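Local atomic coordinates of peptidase M3B, oligoendopeptidase F (Enterococcus faecium, PDB entry 2QR4), a protein that probably cleaves short peptides at internal bonds, as a zinc-dependent metallopeptidase of family M3. Residues H129-E134 and K227-S232; S233-S238 and Y498-F503. All coordinates share one frame; numbering follows the deposited sequence.

Interaction 1: residues H129-E134 and K227-S232; sequences HVLSAE and KVRNYS
His129 and Arg229 bring their CA atoms to 4.7 Å, where the loop leading into helix 133-141 passes beside the Schellman motif that ends helix 208-228. In that motif Asn230, with positive phi, is the C-prime residue; Tyr231 N donates to Ala226 O and Asn230 N to Lys227 O.

Two hydrogen bonds of opposite sense join His129 and Arg229. The imidazole ND1 donates to Arg229 O at 2.7 Å; the acceptor lies near the ring plane, while the donor is tilted 25° from the carbonyl plane. In return Arg229 NH2 donates to His129 O at 3.0 Å, a bond lying in both the guanidinium and the carbonyl planes. The arginine is extended from CG to NE, which carries its head alongside the backbone of the facing loop. The same NH2 forms a salt bridge with Glu136, whose OE2 also accepts from Leu131 N; one carboxylate therefore ties the arginine and the loop to the helix that follows.

The hydrogen bond grips the His129 ring at its edge, and Tyr231 covers one face. The two rings form an offset stack, the centroids 3.6 Å apart and the planes only 2° from parallel. Farther along, Leu131 rests on the last helical turn, its CD1 4.4 Å from Val228 CG2. Val228 also packs on Leu138 of the second subunit, so this surface junction borders the dimer interface. Asn230 ND2 is hydrogen-bonded to Ala128 O, while the backbone O of Asn230 lies 3.2 Å from His129 CE1, at the imidazole edge.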
ATOM      1  N   HIS A 129      -8.474 -23.721  10.083  1.00 30.50           N
ATOM      2  CA  HIS A 129      -8.009 -22.475   9.510  1.00 31.37           C
ATOM      3  C   HIS A 129      -9.144 -21.659   8.950  1.00 39.23           C
ATOM      4  O   HIS A 129      -8.923 -20.565   8.436  1.00 37.16           O
ATOM      5  CB  HIS A 129      -6.945 -22.734   8.445  1.00 24.23           C
ATOM      6  CG  HIS A 129      -5.842 -23.617   8.923  1.00 22.23           C
ATOM      7  ND1 HIS A 129      -4.870 -23.184   9.802  1.00 31.41           N
ATOM      8  CD2 HIS A 129      -5.561 -24.916   8.662  1.00 19.59           C
ATOM      9  CE1 HIS A 129      -4.035 -24.180  10.061  1.00 24.60           C
ATOM     10  NE2 HIS A 129      -4.429 -25.242   9.380  1.00 23.16           N
ATOM     11  N   VAL A 130     -10.360 -22.184   9.061  1.00 34.29           N
ATOM     12  CA  VAL A 130     -11.540 -21.400   8.736  1.00 37.05           C
ATOM     13  C   VAL A 130     -12.075 -20.767  10.014  1.00 40.36           C
ATOM     14  O   VAL A 130     -12.070 -21.394  11.067  1.00 41.45           O
ATOM     15  CB  VAL A 130     -12.630 -22.251   8.078  1.00 42.77           C
ATOM     16  CG1 VAL A 130     -13.861 -21.404   7.803  1.00 33.52           C
ATOM     17  CG2 VAL A 130     -12.105 -22.871   6.798  1.00 35.12           C
ATOM     18  N   LEU A 131     -12.531 -19.525   9.917  1.00 42.34           N
ATOM     19  CA  LEU A 131     -12.881 -18.745  11.098  1.00 34.19           C
ATOM     20  C   LEU A 131     -14.397 -18.650  11.220  1.00 34.08           C
ATOM     21  O   LEU A 131     -15.116 -19.407  10.585  1.00 34.81           O
ATOM     22  CB  LEU A 131     -12.221 -17.359  11.035  1.00 36.61           C
ATOM     23  CG  LEU A 131     -10.683 -17.394  11.056  1.00 43.67           C
ATOM     24  CD1 LEU A 131     -10.080 -16.022  10.884  1.00 36.29           C
ATOM     25  CD2 LEU A 131     -10.150 -18.024  12.336  1.00 35.62           C
ATOM     26  N   SER A 132     -14.891 -17.755  12.063  1.00 26.68           N
ATOM     27  CA  SER A 132     -16.334 -17.588  12.186  1.00 32.10           C
ATOM     28  C   SER A 132     -16.838 -16.727  11.030  1.00 32.46           C
ATOM     29  O   SER A 132     -16.049 -16.102  10.321  1.00 42.56           O
ATOM     30  CB  SER A 132     -16.681 -16.944  13.526  1.00 25.90           C
ATOM     31  OG  SER A 132     -16.188 -15.621  13.583  1.00 38.63           O
ATOM     32  N   ALA A 133     -18.146 -16.673  10.851  1.00 39.05           N
ATOM     33  CA  ALA A 133     -18.727 -15.836   9.807  1.00 36.07           C
ATOM     34  C   ALA A 133     -18.315 -14.385   9.995  1.00 37.81           C
ATOM     35  O   ALA A 133     -17.956 -13.719   9.030  1.00 40.56           O
ATOM     36  CB  ALA A 133     -20.243 -15.968   9.797  1.00 33.61           C
ATOM     37  N   GLU A 134     -18.344 -13.907  11.240  1.00 32.83           N
ATOM     38  CA  GLU A 134     -17.956 -12.518  11.553  1.00 47.77           C
ATOM     39  C   GLU A 134     -16.531 -12.195  11.093  1.00 38.72           C
ATOM     40  O   GLU A 134     -16.288 -11.153  10.495  1.00 35.19           O
ATOM     41  CB  GLU A 134     -18.049 -12.227  13.059  1.00 35.47           C
ATOM     42  CG  GLU A 134     -19.418 -11.836  13.600  1.00 56.67           C
ATOM     43  CD  GLU A 134     -19.353 -11.303  15.065  1.00 70.71           C
ATOM     44  OE1 GLU A 134     -20.400 -10.828  15.563  1.00 75.08           O
ATOM     45  OE2 GLU A 134     -18.273 -11.352  15.723  1.00 57.46           O
ATOM     46  N   LYS A 227      -1.278 -15.842  10.851  1.00 43.87           N
ATOM     47  CA  LYS A 227      -1.447 -15.846  12.301  1.00 45.96           C
ATOM     48  C   LYS A 227      -2.915 -16.013  12.689  1.00 50.43           C
ATOM     49  O   LYS A 227      -3.263 -16.880  13.502  1.00 37.29           O
ATOM     50  CB  LYS A 227      -0.894 -14.563  12.919  1.00 51.66           C
ATOM     51  CG  LYS A 227      -0.928 -14.547  14.442  1.00 59.99           C
ATOM     52  CD  LYS A 227      -0.022 -13.456  15.000  1.00 79.60           C
ATOM     53  CE  LYS A 227       0.129 -13.570  16.522  1.00 91.33           C
ATOM     54  NZ  LYS A 227      -1.010 -12.949  17.265  1.00 88.56           N
ATOM     55  N   VAL A 228      -3.786 -15.189  12.117  1.00 39.13           N
ATOM     56  CA  VAL A 228      -5.175 -15.237  12.576  1.00 46.91           C
ATOM     57  C   VAL A 228      -5.908 -16.495  12.120  1.00 43.69           C
ATOM     58  O   VAL A 228      -6.945 -16.832  12.679  1.00 43.00           O
ATOM     59  CB  VAL A 228      -5.971 -13.950  12.235  1.00 42.71           C
ATOM     60  CG1 VAL A 228      -5.218 -12.740  12.764  1.00 46.34           C
ATOM     61  CG2 VAL A 228      -6.215 -13.829  10.725  1.00 37.83           C
ATOM     62  N   ARG A 229      -5.354 -17.187  11.121  1.00 42.04           N
ATOM     63  CA  ARG A 229      -5.910 -18.469  10.658  1.00 40.53           C
ATOM     64  C   ARG A 229      -5.269 -19.683  11.311  1.00 39.17           C
ATOM     65  O   ARG A 229      -5.546 -20.819  10.913  1.00 41.28           O
ATOM     66  CB  ARG A 229      -5.812 -18.593   9.137  1.00 38.07           C
ATOM     67  CG  ARG A 229      -6.748 -17.646   8.392  1.00 40.64           C
ATOM     68  CD  ARG A 229      -6.846 -18.020   6.925  1.00 44.07           C
ATOM     69  NE  ARG A 229      -7.689 -17.076   6.208  1.00 43.26           N
ATOM     70  CZ  ARG A 229      -9.019 -17.124   6.202  1.00 47.97           C
ATOM     71  NH1 ARG A 229      -9.703 -16.213   5.527  1.00 48.81           N
ATOM     72  NH2 ARG A 229      -9.672 -18.072   6.872  1.00 33.88           N
ATOM     73  N   ASN A 230      -4.408 -19.447  12.305  1.00 43.75           N
ATOM     74  CA  ASN A 230      -3.766 -20.536  13.062  1.00 45.80           C
ATOM     75  C   ASN A 230      -2.805 -21.416  12.243  1.00 38.96           C
ATOM     76  O   ASN A 230      -2.668 -22.610  12.481  1.00 35.64           O
ATOM     77  CB  ASN A 230      -4.827 -21.402  13.757  1.00 40.39           C
ATOM     78  CG  ASN A 230      -5.927 -20.566  14.387  1.00 48.31           C
ATOM     79  OD1 ASN A 230      -5.701 -19.862  15.378  1.00 44.63           O
ATOM     80  ND2 ASN A 230      -7.128 -20.626  13.803  1.00 38.00           N
ATOM     81  N   TYR A 231      -2.156 -20.822  11.259  1.00 39.98           N
ATOM     82  CA  TYR A 231      -1.059 -21.494  10.612  1.00 39.32           C
ATOM     83  C   TYR A 231       0.196 -21.203  11.421  1.00 39.25           C
ATOM     84  O   TYR A 231       0.270 -20.194  12.126  1.00 49.74           O
ATOM     85  CB  TYR A 231      -0.901 -21.007   9.169  1.00 39.75           C
ATOM     86  CG  TYR A 231      -2.000 -21.474   8.232  1.00 38.85           C
ATOM     87  CD1 TYR A 231      -2.052 -22.794   7.774  1.00 41.89           C
ATOM     88  CD2 TYR A 231      -2.987 -20.596   7.800  1.00 36.90           C
ATOM     89  CE1 TYR A 231      -3.067 -23.221   6.903  1.00 35.44           C
ATOM     90  CE2 TYR A 231      -4.006 -21.010   6.933  1.00 33.74           C
ATOM     91  CZ  TYR A 231      -4.032 -22.310   6.481  1.00 37.79           C
ATOM     92  OH  TYR A 231      -5.030 -22.685   5.622  1.00 43.22           O
ATOM     93  N   SER A 232       1.181 -22.089  11.337  1.00 41.85           N
ATOM     94  CA  SER A 232       2.411 -21.898  12.082  1.00 46.43           C
ATOM     95  C   SER A 232       3.340 -20.891  11.378  1.00 46.82           C
ATOM     96  O   SER A 232       4.306 -20.413  11.973  1.00 45.90           O
ATOM     97  CB  SER A 232       3.101 -23.249  12.319  1.00 39.23           C
ATOM     98  OG  SER A 232       3.612 -23.756  11.105  1.00 59.49           O
TER

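Interaction 2: residues S233-S238 and Y498-F503; sequences SAREAS and YNYYVF
Tyr500 lies against the first turn of helix 234-240, a turn N-capped by Ser233, whose OG accepts from Glu236 N. Of the residues in this buried contact Tyr500 has the most surface covered, followed by Ser238 and Arg235.

The tyrosine uses one ring face. Arg235 CA sits 3.8 Å from the ring centroid and 25° off its normal, which meets the geometry of a CH-pi contact, while Arg235 CB approaches Tyr500 CZ to 3.5 Å. The arginine then runs across the ring at about a right angle and bends at chi3, so that its guanidinium leaves the tyrosine for salt bridges with Glu246 and Asp250 of helix 246-258. The backbone CA and the aliphatic part of the side chain face the ring, and the charged end does not. His450 of helix 418-454 also meets the Tyr500 ring, and Glu446 accepts from the Tyr500 backbone N, so the loop residue is fixed at both its main chain and its side chain.

Ser238, one turn on, makes the direct polar link. With its OG anti to the backbone N (chi1 -177°), it donates to Asn499 O over a short 2.5 Å, approaching from above the carbonyl plane, 40° out of it. Its CB meanwhile lies 3.9 Å from Tyr500 CB.

Two waters complete the joint at the helix start. One donates to both Ala234 O and Asn499 OD1, joining a main-chain carbonyl to the loop amide. The other accepts from Arg235 N at 3.0 Å and is hydrogen-bonded to Tyr500 OH at 2.9 Å.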
ATOM      1  N   SER A 233       3.032 -20.557  10.124  1.00 43.21           N
ATOM      2  CA  SER A 233       3.820 -19.555   9.371  1.00 44.78           C
ATOM      3  C   SER A 233       3.145 -19.172   8.057  1.00 45.08           C
ATOM      4  O   SER A 233       2.228 -19.856   7.576  1.00 38.23           O
ATOM      5  CB  SER A 233       5.216 -20.105   9.043  1.00 41.91           C
ATOM      6  OG  SER A 233       5.111 -21.185   8.106  1.00 45.17           O
ATOM      7  N   ALA A 234       3.633 -18.096   7.452  1.00 39.92           N
ATOM      8  CA  ALA A 234       3.098 -17.647   6.175  1.00 43.33           C
ATOM      9  C   ALA A 234       3.290 -18.717   5.109  1.00 41.94           C
ATOM     10  O   ALA A 234       2.408 -18.950   4.273  1.00 45.97           O
ATOM     11  CB  ALA A 234       3.760 -16.362   5.756  1.00 39.23           C
ATOM     12  N   ARG A 235       4.443 -19.373   5.149  1.00 40.65           N
ATOM     13  CA  ARG A 235       4.757 -20.409   4.170  1.00 43.93           C
ATOM     14  C   ARG A 235       3.806 -21.594   4.292  1.00 41.75           C
ATOM     15  O   ARG A 235       3.219 -22.026   3.298  1.00 55.06           O
ATOM     16  CB  ARG A 235       6.211 -20.881   4.304  1.00 44.56           C
ATOM     17  CG  ARG A 235       6.621 -21.860   3.195  1.00 48.07           C
ATOM     18  CD  ARG A 235       8.089 -22.210   3.250  1.00 44.92           C
ATOM     19  NE  ARG A 235       8.436 -22.958   4.458  1.00 46.30           N
ATOM     20  CZ  ARG A 235       9.648 -23.448   4.690  1.00 49.54           C
ATOM     21  NH1 ARG A 235      10.604 -23.269   3.786  1.00 50.02           N
ATOM     22  NH2 ARG A 235       9.903 -24.126   5.805  1.00 40.35           N
ATOM     23  N   GLU A 236       3.659 -22.125   5.501  1.00 46.12           N
ATOM     24  CA  GLU A 236       2.733 -23.229   5.708  1.00 48.46           C
ATOM     25  C   GLU A 236       1.385 -22.818   5.162  1.00 41.81           C
ATOM     26  O   GLU A 236       0.716 -23.597   4.494  1.00 42.76           O
ATOM     27  CB  GLU A 236       2.600 -23.607   7.187  1.00 47.72           C
ATOM     28  CG  GLU A 236       1.748 -24.857   7.428  1.00 51.71           C
ATOM     29  CD  GLU A 236       1.491 -25.127   8.904  1.00 62.66           C
ATOM     30  OE1 GLU A 236       1.860 -26.224   9.375  1.00 67.42           O
ATOM     31  OE2 GLU A 236       0.926 -24.248   9.594  1.00 62.64           O
ATOM     32  N   ALA A 237       1.001 -21.574   5.414  1.00 37.31           N
ATOM     33  CA  ALA A 237      -0.293 -21.095   4.920  1.00 47.17           C
ATOM     34  C   ALA A 237      -0.409 -21.146   3.390  1.00 37.13           C
ATOM     35  O   ALA A 237      -1.387 -21.642   2.858  1.00 48.31           O
ATOM     36  CB  ALA A 237      -0.588 -19.699   5.444  1.00 36.11           C
ATOM     37  N   SER A 238       0.587 -20.643   2.677  1.00 42.90           N
ATOM     38  CA  SER A 238       0.496 -20.649   1.217  1.00 39.43           C
ATOM     39  C   SER A 238       0.573 -22.056   0.637  1.00 44.78           C
ATOM     40  O   SER A 238      -0.207 -22.409  -0.232  1.00 41.89           O
ATOM     41  CB  SER A 238       1.594 -19.798   0.597  1.00 45.13           C
ATOM     42  OG  SER A 238       1.439 -19.761  -0.808  1.00 46.48           O
ATOM     43  N   TYR A 498       3.631 -12.181  -5.125  1.00 45.11           N
ATOM     44  CA  TYR A 498       2.729 -13.316  -5.172  1.00 42.29           C
ATOM     45  C   TYR A 498       2.732 -13.871  -3.756  1.00 52.39           C
ATOM     46  O   TYR A 498       2.745 -13.105  -2.792  1.00 53.66           O
ATOM     47  CB  TYR A 498       3.217 -14.340  -6.186  1.00 53.10           C
ATOM     48  CG  TYR A 498       3.052 -13.878  -7.623  1.00 56.63           C
ATOM     49  CD1 TYR A 498       2.972 -12.523  -7.934  1.00 62.62           C
ATOM     50  CD2 TYR A 498       2.984 -14.788  -8.667  1.00 71.72           C
ATOM     51  CE1 TYR A 498       2.821 -12.084  -9.240  1.00 57.07           C
ATOM     52  CE2 TYR A 498       2.833 -14.359  -9.986  1.00 75.21           C
ATOM     53  CZ  TYR A 498       2.755 -13.005 -10.258  1.00 67.85           C
ATOM     54  OH  TYR A 498       2.602 -12.578 -11.552  1.00 66.17           O
ATOM     55  N   ASN A 499       2.750 -15.185  -3.610  1.00 40.61           N
ATOM     56  CA  ASN A 499       2.663 -15.779  -2.282  1.00 37.33           C
ATOM     57  C   ASN A 499       3.372 -17.138  -2.256  1.00 34.98           C
ATOM     58  O   ASN A 499       2.741 -18.191  -2.326  1.00 30.00           O
ATOM     59  CB  ASN A 499       1.181 -15.923  -1.881  1.00 32.85           C
ATOM     60  CG  ASN A 499       0.992 -16.217  -0.401  1.00 41.92           C
ATOM     61  OD1 ASN A 499       1.932 -16.121   0.391  1.00 44.55           O
ATOM     62  ND2 ASN A 499      -0.228 -16.581  -0.022  1.00 40.59           N
ATOM     63  N   TYR A 500       4.687 -17.114  -2.172  1.00 33.85           N
ATOM     64  CA  TYR A 500       5.443 -18.349  -2.224  1.00 39.11           C
ATOM     65  C   TYR A 500       5.178 -19.103  -3.523  1.00 43.32           C
ATOM     66  O   TYR A 500       4.790 -20.269  -3.529  1.00 41.34           O
ATOM     67  CB  TYR A 500       5.100 -19.208  -1.020  1.00 29.45           C
ATOM     68  CG  TYR A 500       5.798 -18.758   0.233  1.00 37.58           C
ATOM     69  CD1 TYR A 500       7.125 -19.093   0.468  1.00 36.41           C
ATOM     70  CD2 TYR A 500       5.136 -18.007   1.186  1.00 32.60           C
ATOM     71  CE1 TYR A 500       7.766 -18.689   1.612  1.00 32.83           C
ATOM     72  CE2 TYR A 500       5.773 -17.605   2.342  1.00 41.26           C
ATOM     73  CZ  TYR A 500       7.088 -17.951   2.550  1.00 38.78           C
ATOM     74  OH  TYR A 500       7.731 -17.566   3.708  1.00 38.23           O
ATOM     75  N   TYR A 501       5.427 -18.420  -4.626  1.00 42.81           N
ATOM     76  CA  TYR A 501       5.165 -18.951  -5.942  1.00 38.01           C
ATOM     77  C   TYR A 501       6.434 -19.446  -6.636  1.00 44.38           C
ATOM     78  O   TYR A 501       6.434 -20.542  -7.204  1.00 46.64           O
ATOM     79  CB  TYR A 501       4.512 -17.861  -6.768  1.00 44.11           C
ATOM     80  CG  TYR A 501       4.101 -18.224  -8.161  1.00 45.38           C
ATOM     81  CD1 TYR A 501       2.857 -18.771  -8.405  1.00 52.24           C
ATOM     82  CD2 TYR A 501       4.925 -17.947  -9.242  1.00 48.26           C
ATOM     83  CE1 TYR A 501       2.445 -19.069  -9.683  1.00 64.70           C
ATOM     84  CE2 TYR A 501       4.532 -18.234 -10.529  1.00 57.38           C
ATOM     85  CZ  TYR A 501       3.283 -18.799 -10.747  1.00 64.65           C
ATOM     86  OH  TYR A 501       2.860 -19.099 -12.023  1.00 59.48           O
ATOM     87  N   VAL A 502       7.514 -18.663  -6.571  1.00 35.86           N
ATOM     88  CA  VAL A 502       8.716 -18.957  -7.383  1.00 45.64           C
ATOM     89  C   VAL A 502       9.405 -20.307  -7.176  1.00 37.49           C
ATOM     90  O   VAL A 502       9.993 -20.823  -8.117  1.00 45.05           O
ATOM     91  CB  VAL A 502       9.812 -17.872  -7.259  1.00 44.04           C
ATOM     92  CG1 VAL A 502       9.408 -16.629  -7.983  1.00 48.29           C
ATOM     93  CG2 VAL A 502      10.132 -17.602  -5.804  1.00 46.51           C
ATOM     94  N   PHE A 503       9.361 -20.873  -5.970  1.00 39.33           N
ATOM     95  CA  PHE A 503      10.085 -22.125  -5.730  1.00 41.94           C
ATOM     96  C   PHE A 503       9.587 -23.219  -6.643  1.00 44.79           C
ATOM     97  O   PHE A 503      10.300 -24.184  -6.914  1.00 44.41           O
ATOM     98  CB  PHE A 503       9.985 -22.590  -4.277  1.00 43.34           C
ATOM     99  CG  PHE A 503       8.708 -23.316  -3.939  1.00 37.80           C
ATOM    100  CD1 PHE A 503       8.707 -24.695  -3.748  1.00 42.70           C
ATOM    101  CD2 PHE A 503       7.510 -22.613  -3.758  1.00 39.02           C
ATOM    102  CE1 PHE A 503       7.520 -25.374  -3.410  1.00 43.17           C
ATOM    103  CE2 PHE A 503       6.325 -23.270  -3.421  1.00 31.45           C
ATOM    104  CZ  PHE A 503       6.319 -24.653  -3.253  1.00 43.06           C
TER
HETATM  105  O   HOH W   1       1.223 -16.753   3.041  1.00 38.57           O
HETATM  106  O   HOH W   2       6.807 -18.054   6.458  1.00 34.82           O

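In the fold
From the N terminus, the chain passes through 129-134, then through 92 mostly helical residues, including the small two-stranded sheet, before 227-232 returns to close interaction 1 at the end of helix 208-228. The next residue begins interaction 2, which closes only after a further 259 residues, when the loop before helix 503-520 reaches helix 234-240. The two closures therefore follow in series, neither enclosing nor crossing the other. Their centres lie about 17 Å apart, yet they touch, Tyr231 CD2 packing 3.5 Å from Ala237 CB. Through helix 234-240, the surface junction between the loop before helix 133-141 and the end of helix 208-228 is joined to the buried loop before helix 503-520.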